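Local coordinates for response regulator (Caulobacter vibrioides, PDB 3T0Y), which probably acts in two-component signalling as a PhyR-type response regulator, whose sigma-factor-like part, present here, is thought to mimic a sigma factor and sequester an anti-sigma partner, at residues R89-R92 and S97-A100; D43-V48 and H75-S80. All coordinates share one frame; numbering follows the deposited sequence.

Interaction 1: R89-R92 and S97-A100; sequences RLMR and SRQA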
loop_
_atom_site.group_PDB
_atom_site.type_symbol
_atom_site.label_atom_id
_atom_site.label_comp_id
_atom_site.label_asym_id
_atom_site.label_seq_id
_atom_site.Cartn_x
_atom_site.Cartn_y
_atom_site.Cartn_z
ATOM N N ARG C 89 -6.817 1.595 -8.386
ATOM C CA ARG C 89 -5.634 2.124 -9.057
ATOM C C ARG C 89 -4.752 2.876 -8.066
ATOM O O ARG C 89 -3.533 2.951 -8.236
ATOM C CB ARG C 89 -6.005 3.064 -10.208
ATOM C CG ARG C 89 -6.850 2.425 -11.295
ATOM C CD ARG C 89 -6.473 2.969 -12.675
ATOM N NE ARG C 89 -7.608 3.543 -13.400
ATOM C CZ ARG C 89 -8.662 2.848 -13.820
ATOM N NH1 ARG C 89 -8.758 1.549 -13.570
ATOM N NH2 ARG C 89 -9.639 3.457 -14.475
ATOM N N LEU C 90 -5.370 3.435 -7.033
ATOM C CA LEU C 90 -4.633 4.216 -6.041
ATOM C C LEU C 90 -3.533 3.376 -5.387
ATOM O O LEU C 90 -2.548 3.914 -4.891
ATOM C CB LEU C 90 -5.574 4.763 -4.969
ATOM C CG LEU C 90 -6.581 5.847 -5.372
ATOM C CD1 LEU C 90 -7.650 5.992 -4.306
ATOM C CD2 LEU C 90 -5.902 7.200 -5.626
HETATM N N MSE C 91 -3.684 2.055 -5.410
HETATM C CA MSE C 91 -2.710 1.197 -4.751
HETATM C C MSE C 91 -1.383 1.100 -5.534
HETATM O O MSE C 91 -0.372 0.597 -5.018
HETATM C CB MSE C 91 -3.316 -0.175 -4.455
HETATM C CG MSE C 91 -4.549 -0.106 -3.540
HETATM SE SE MSE C 91 -4.340 1.061 -1.951
HETATM C CE MSE C 91 -3.479 -0.302 -0.899
ATOM N N ARG C 92 -1.396 1.592 -6.772
ATOM C CA ARG C 92 -0.192 1.623 -7.615
ATOM C C ARG C 92 0.652 2.860 -7.357
ATOM O O ARG C 92 1.733 2.998 -7.911
ATOM C CB ARG C 92 -0.575 1.587 -9.096
ATOM C CG ARG C 92 -1.193 0.274 -9.517
ATOM C CD ARG C 92 -0.133 -0.804 -9.506
ATOM N NE ARG C 92 0.913 -0.451 -10.457
ATOM C CZ ARG C 92 0.979 -0.919 -11.697
ATOM N NH1 ARG C 92 0.079 -1.798 -12.116
ATOM N NH2 ARG C 92 1.960 -0.523 -12.505
ATOM N N SER C 97 3.257 9.093 -1.441
ATOM C CA SER C 97 2.724 9.994 -2.454
ATOM C C SER C 97 1.223 9.862 -2.454
ATOM O O SER C 97 0.510 10.834 -2.686
ATOM C CB SER C 97 3.277 9.664 -3.837
ATOM O OG SER C 97 4.695 9.763 -3.860
ATOM N N ARG C 98 0.741 8.655 -2.186
ATOM C CA ARG C 98 -0.695 8.418 -2.099
ATOM C C ARG C 98 -1.349 9.171 -0.946
ATOM O O ARG C 98 -2.474 9.667 -1.063
ATOM C CB ARG C 98 -0.975 6.937 -1.921
ATOM C CG ARG C 98 -2.399 6.575 -2.275
ATOM C CD ARG C 98 -2.493 5.103 -2.588
ATOM N NE ARG C 98 -2.214 4.310 -1.413
ATOM C CZ ARG C 98 -1.269 3.391 -1.296
ATOM N NH1 ARG C 98 -0.465 3.092 -2.301
ATOM N NH2 ARG C 98 -1.155 2.753 -0.135
ATOM N N GLN C 99 -0.664 9.200 0.189
ATOM C CA GLN C 99 -1.138 9.958 1.331
ATOM C C GLN C 99 -1.299 11.447 0.993
ATOM O O GLN C 99 -2.370 12.016 1.175
ATOM C CB GLN C 99 -0.159 9.778 2.481
ATOM C CG GLN C 99 -0.019 8.335 2.893
ATOM C CD GLN C 99 1.119 8.110 3.864
ATOM O OE1 GLN C 99 1.804 9.042 4.270
ATOM N NE2 GLN C 99 1.330 6.864 4.234
ATOM N N ALA C 100 -0.228 12.046 0.478
ATOM C CA ALA C 100 -0.176 13.461 0.172
ATOM C C ALA C 100 -1.239 13.797 -0.850
ATOM O O ALA C 100 -1.908 14.823 -0.760
ATOM C CB ALA C 100 1.167 13.807 -0.361
#
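The guanidinium of R98 lies under the selenium of M91, a selenomethionine, and this stack is the well-defined half of the contact between the 3-10 turn at 90-92 and helix 95-106, both in the PhyR sigma-like domain. M91 SE sits 3.8 Å above the guanidinium plane, over its centre, while M91 CE reaches past it to 3.9 Å from R98 NH2. The start of the M91 side chain points away from the helix; bends at chi2 (-46°) and chi3 (-84°) curl it back so that the selenium meets a flat face. R98 comes the other way, its CG anti to the backbone N and its chain extended until a kink at chi3 (66°), which turns the guanidinium beneath the selenomethionine.

The L90 side is slighter and less certain. Of its side chain, CB alone comes near R98, 3.9 Å from CD, while the residue also packs on an apolar side chain of a chain of another protein. L90 O receives a weak, bent hydrogen bond from R98 NH1, 3.4 Å long, the oxygen lying obliquely to the guanidinium plane. R98 CD is modelled too near this same oxygen, so the position of the carbonyl, and with it the bond, is doubtful.

The stronger polar grip on R98 comes from outside: NH2 bonds to T41 OG1 of this chain and to L35 O of the second subunit, whose T36 also packs on M91. NE has a further partner beyond the two segments. The buried cation thus sits at a subunit boundary with a polarisable selenium across one face, and its charge is probably eased in part by the neutral oxygens of T41 and L35, the latter from the other copy.

Interaction 2: D43-V48 and H75-S80; sequences DHYVRV and HAIWLS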
loop_
_atom_site.group_PDB
_atom_site.type_symbol
_atom_site.label_atom_id
_atom_site.label_comp_id
_atom_site.label_asym_id
_atom_site.label_seq_id
_atom_site.Cartn_x
_atom_site.Cartn_y
_atom_site.Cartn_z
ATOM N N ASP C 43 0.409 -6.336 1.153
ATOM C CA ASP C 43 -0.627 -7.249 1.604
ATOM C C ASP C 43 -1.923 -7.043 0.840
ATOM O O ASP C 43 -2.661 -7.984 0.611
ATOM C CB ASP C 43 -0.864 -7.102 3.107
ATOM C CG ASP C 43 0.321 -7.576 3.924
ATOM O OD1 ASP C 43 1.232 -8.171 3.325
ATOM O OD2 ASP C 43 0.341 -7.385 5.161
ATOM N N HIS C 44 -2.215 -5.818 0.444
ATOM C CA HIS C 44 -3.404 -5.597 -0.372
ATOM C C HIS C 44 -3.333 -6.444 -1.648
ATOM O O HIS C 44 -4.308 -7.091 -2.044
ATOM C CB HIS C 44 -3.561 -4.116 -0.734
ATOM C CG HIS C 44 -4.441 -3.887 -1.926
ATOM N ND1 HIS C 44 -5.816 -4.007 -1.874
ATOM C CD2 HIS C 44 -4.140 -3.570 -3.210
ATOM C CE1 HIS C 44 -6.324 -3.758 -3.069
ATOM N NE2 HIS C 44 -5.329 -3.494 -3.899
ATOM N N TYR C 45 -2.160 -6.452 -2.282
ATOM C CA TYR C 45 -1.999 -7.104 -3.578
ATOM C C TYR C 45 -1.934 -8.627 -3.454
ATOM O O TYR C 45 -2.419 -9.363 -4.315
ATOM C CB TYR C 45 -0.762 -6.556 -4.305
ATOM C CG TYR C 45 -1.046 -5.278 -5.050
ATOM C CD1 TYR C 45 -1.890 -5.282 -6.162
ATOM C CD2 TYR C 45 -0.503 -4.067 -4.635
ATOM C CE1 TYR C 45 -2.169 -4.117 -6.854
ATOM C CE2 TYR C 45 -0.772 -2.883 -5.326
ATOM C CZ TYR C 45 -1.607 -2.924 -6.437
ATOM O OH TYR C 45 -1.878 -1.783 -7.142
ATOM N N VAL C 46 -1.316 -9.083 -2.378
ATOM C CA VAL C 46 -1.325 -10.488 -2.060
ATOM C C VAL C 46 -2.766 -10.992 -1.857
ATOM O O VAL C 46 -3.134 -12.062 -2.357
ATOM C CB VAL C 46 -0.482 -10.781 -0.792
ATOM C CG1 VAL C 46 -0.520 -12.261 -0.490
ATOM C CG2 VAL C 46 0.955 -10.295 -0.989
ATOM N N ARG C 47 -3.566 -10.239 -1.094
ATOM C CA ARG C 47 -4.947 -10.638 -0.836
ATOM C C ARG C 47 -5.693 -10.761 -2.155
ATOM O O ARG C 47 -6.311 -11.776 -2.433
ATOM C CB ARG C 47 -5.666 -9.650 0.100
ATOM C CG ARG C 47 -5.326 -9.826 1.583
ATOM C CD ARG C 47 -6.317 -9.073 2.502
ATOM N NE ARG C 47 -6.485 -7.685 2.085
ATOM C CZ ARG C 47 -5.720 -6.679 2.497
ATOM N NH1 ARG C 47 -4.737 -6.900 3.363
ATOM N NH2 ARG C 47 -5.937 -5.450 2.043
ATOM N N VAL C 48 -5.626 -9.726 -2.974
ATOM C CA VAL C 48 -6.302 -9.758 -4.258
ATOM C C VAL C 48 -5.925 -11.016 -5.053
ATOM O O VAL C 48 -6.780 -11.632 -5.725
ATOM C CB VAL C 48 -5.963 -8.517 -5.086
ATOM C CG1 VAL C 48 -6.495 -8.670 -6.503
ATOM C CG2 VAL C 48 -6.516 -7.250 -4.404
ATOM N N HIS C 75 1.871 -11.139 -10.022
ATOM C CA HIS C 75 2.268 -10.165 -11.019
ATOM C C HIS C 75 1.099 -9.796 -11.943
ATOM O O HIS C 75 0.935 -8.640 -12.299
ATOM C CB HIS C 75 3.452 -10.642 -11.850
ATOM C CG HIS C 75 3.853 -9.652 -12.882
ATOM N ND1 HIS C 75 4.592 -8.524 -12.577
ATOM C CD2 HIS C 75 3.552 -9.564 -14.201
ATOM C CE1 HIS C 75 4.748 -7.801 -13.674
ATOM N NE2 HIS C 75 4.128 -8.407 -14.672
ATOM N N ALA C 76 0.290 -10.782 -12.317
ATOM C CA ALA C 76 -0.821 -10.565 -13.235
ATOM C C ALA C 76 -1.885 -9.646 -12.645
ATOM O O ALA C 76 -2.423 -8.776 -13.339
ATOM C CB ALA C 76 -1.450 -11.892 -13.626
ATOM N N ILE C 77 -2.212 -9.839 -11.375
ATOM C CA ILE C 77 -3.234 -8.990 -10.779
ATOM C C ILE C 77 -2.620 -7.635 -10.457
ATOM O O ILE C 77 -3.288 -6.619 -10.526
ATOM C CB ILE C 77 -3.932 -9.625 -9.538
ATOM C CG1 ILE C 77 -2.932 -9.898 -8.415
ATOM C CG2 ILE C 77 -4.690 -10.901 -9.916
ATOM C CD1 ILE C 77 -2.687 -8.700 -7.534
ATOM N N TRP C 78 -1.335 -7.622 -10.121
ATOM C CA TRP C 78 -0.654 -6.363 -9.839
ATOM C C TRP C 78 -0.660 -5.483 -11.077
ATOM O O TRP C 78 -1.004 -4.300 -11.032
ATOM C CB TRP C 78 0.790 -6.606 -9.407
ATOM C CG TRP C 78 1.542 -5.338 -9.256
ATOM C CD1 TRP C 78 1.442 -4.445 -8.233
ATOM C CD2 TRP C 78 2.512 -4.808 -10.160
ATOM N NE1 TRP C 78 2.287 -3.377 -8.448
ATOM C CE2 TRP C 78 2.964 -3.582 -9.620
ATOM C CE3 TRP C 78 3.044 -5.246 -11.376
ATOM C CZ2 TRP C 78 3.915 -2.784 -10.262
ATOM C CZ3 TRP C 78 3.995 -4.465 -12.003
ATOM C CH2 TRP C 78 4.424 -3.242 -11.440
ATOM N N LEU C 79 -0.269 -6.094 -12.181
ATOM C CA LEU C 79 -0.239 -5.453 -13.476
ATOM C C LEU C 79 -1.595 -4.858 -13.817
ATOM O O LEU C 79 -1.705 -3.671 -14.120
ATOM C CB LEU C 79 0.121 -6.500 -14.528
ATOM C CG LEU C 79 0.830 -5.973 -15.760
ATOM C CD1 LEU C 79 1.992 -5.099 -15.318
ATOM C CD2 LEU C 79 1.307 -7.131 -16.609
ATOM N N SER C 80 -2.626 -5.696 -13.759
ATOM C CA SER C 80 -3.983 -5.309 -14.140
ATOM C C SER C 80 -4.664 -4.299 -13.196
ATOM O O SER C 80 -5.777 -3.841 -13.463
ATOM C CB SER C 80 -4.871 -6.554 -14.243
ATOM O OG SER C 80 -5.396 -6.908 -12.970
#
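Y45 and W78 make a T-shaped (edge-to-face) stack where helix 39-54, part of the sigma2-like region of the PhyR fold, crosses helix 66-80 at 114° with their local axes 9.3 Å apart. The edge of the indole enters at its five-membered ring: W78 CD1 stands 3.7 Å above the tyrosine plane, over the ring centre, and the two planes meet at 69°. With W78 CG anti to the backbone N (chi1 174°), the indole swings out beside its own helix to reach that face.

I77 fills the other part of the crossing. Its CD1 meets the tyrosine at the ring edge, near the ring plane, 3.8 Å from Y45 CD1, and also lies 3.3 Å from the carbonyl oxygen Y45 O. One helical turn's worth of surface further on, V48 CG1 closes over the same methyl at 3.9 Å from I77 CD1. The side chains meet through apolar surfaces, and one isoleucine methyl touches both Y45 and V48.

In the next shell, H44 CD2 covers the opposite face of the Y45 ring, which is thereby sandwiched between imidazole and indole. The phenol oxygen is tied down by S81 OG, which also bonds W78 O and so links both members of the stack. T36, on helix 25-36, touches Y45 and W78 alike, and R92 makes a cation-pi contact with W78. At the end of segment 75-80, the hydroxyl of S80 turns back on its own helix, OG donating to I77 O at 3.2 Å.

In the fold
Interactions 2 and 1 follow one another along the chain, their centres about 15 Å apart, and the turn 89-92 joins them. L90 and M91 meet R98, while M91 and R92 also touch residues of interaction 2: R92 CD lies 3.1 Å from Y45 OH, R92 NH1 comes within 3.3 Å of L79 O, and M91 packs on H44 and Y45. Both contacts reach the second subunit, whose R98 packs on W78 of this chain. A chain of another protein, probably the anti-sigma partner, also borders both, against L90 in interaction 1 and against D43, V46 and R47 in interaction 2.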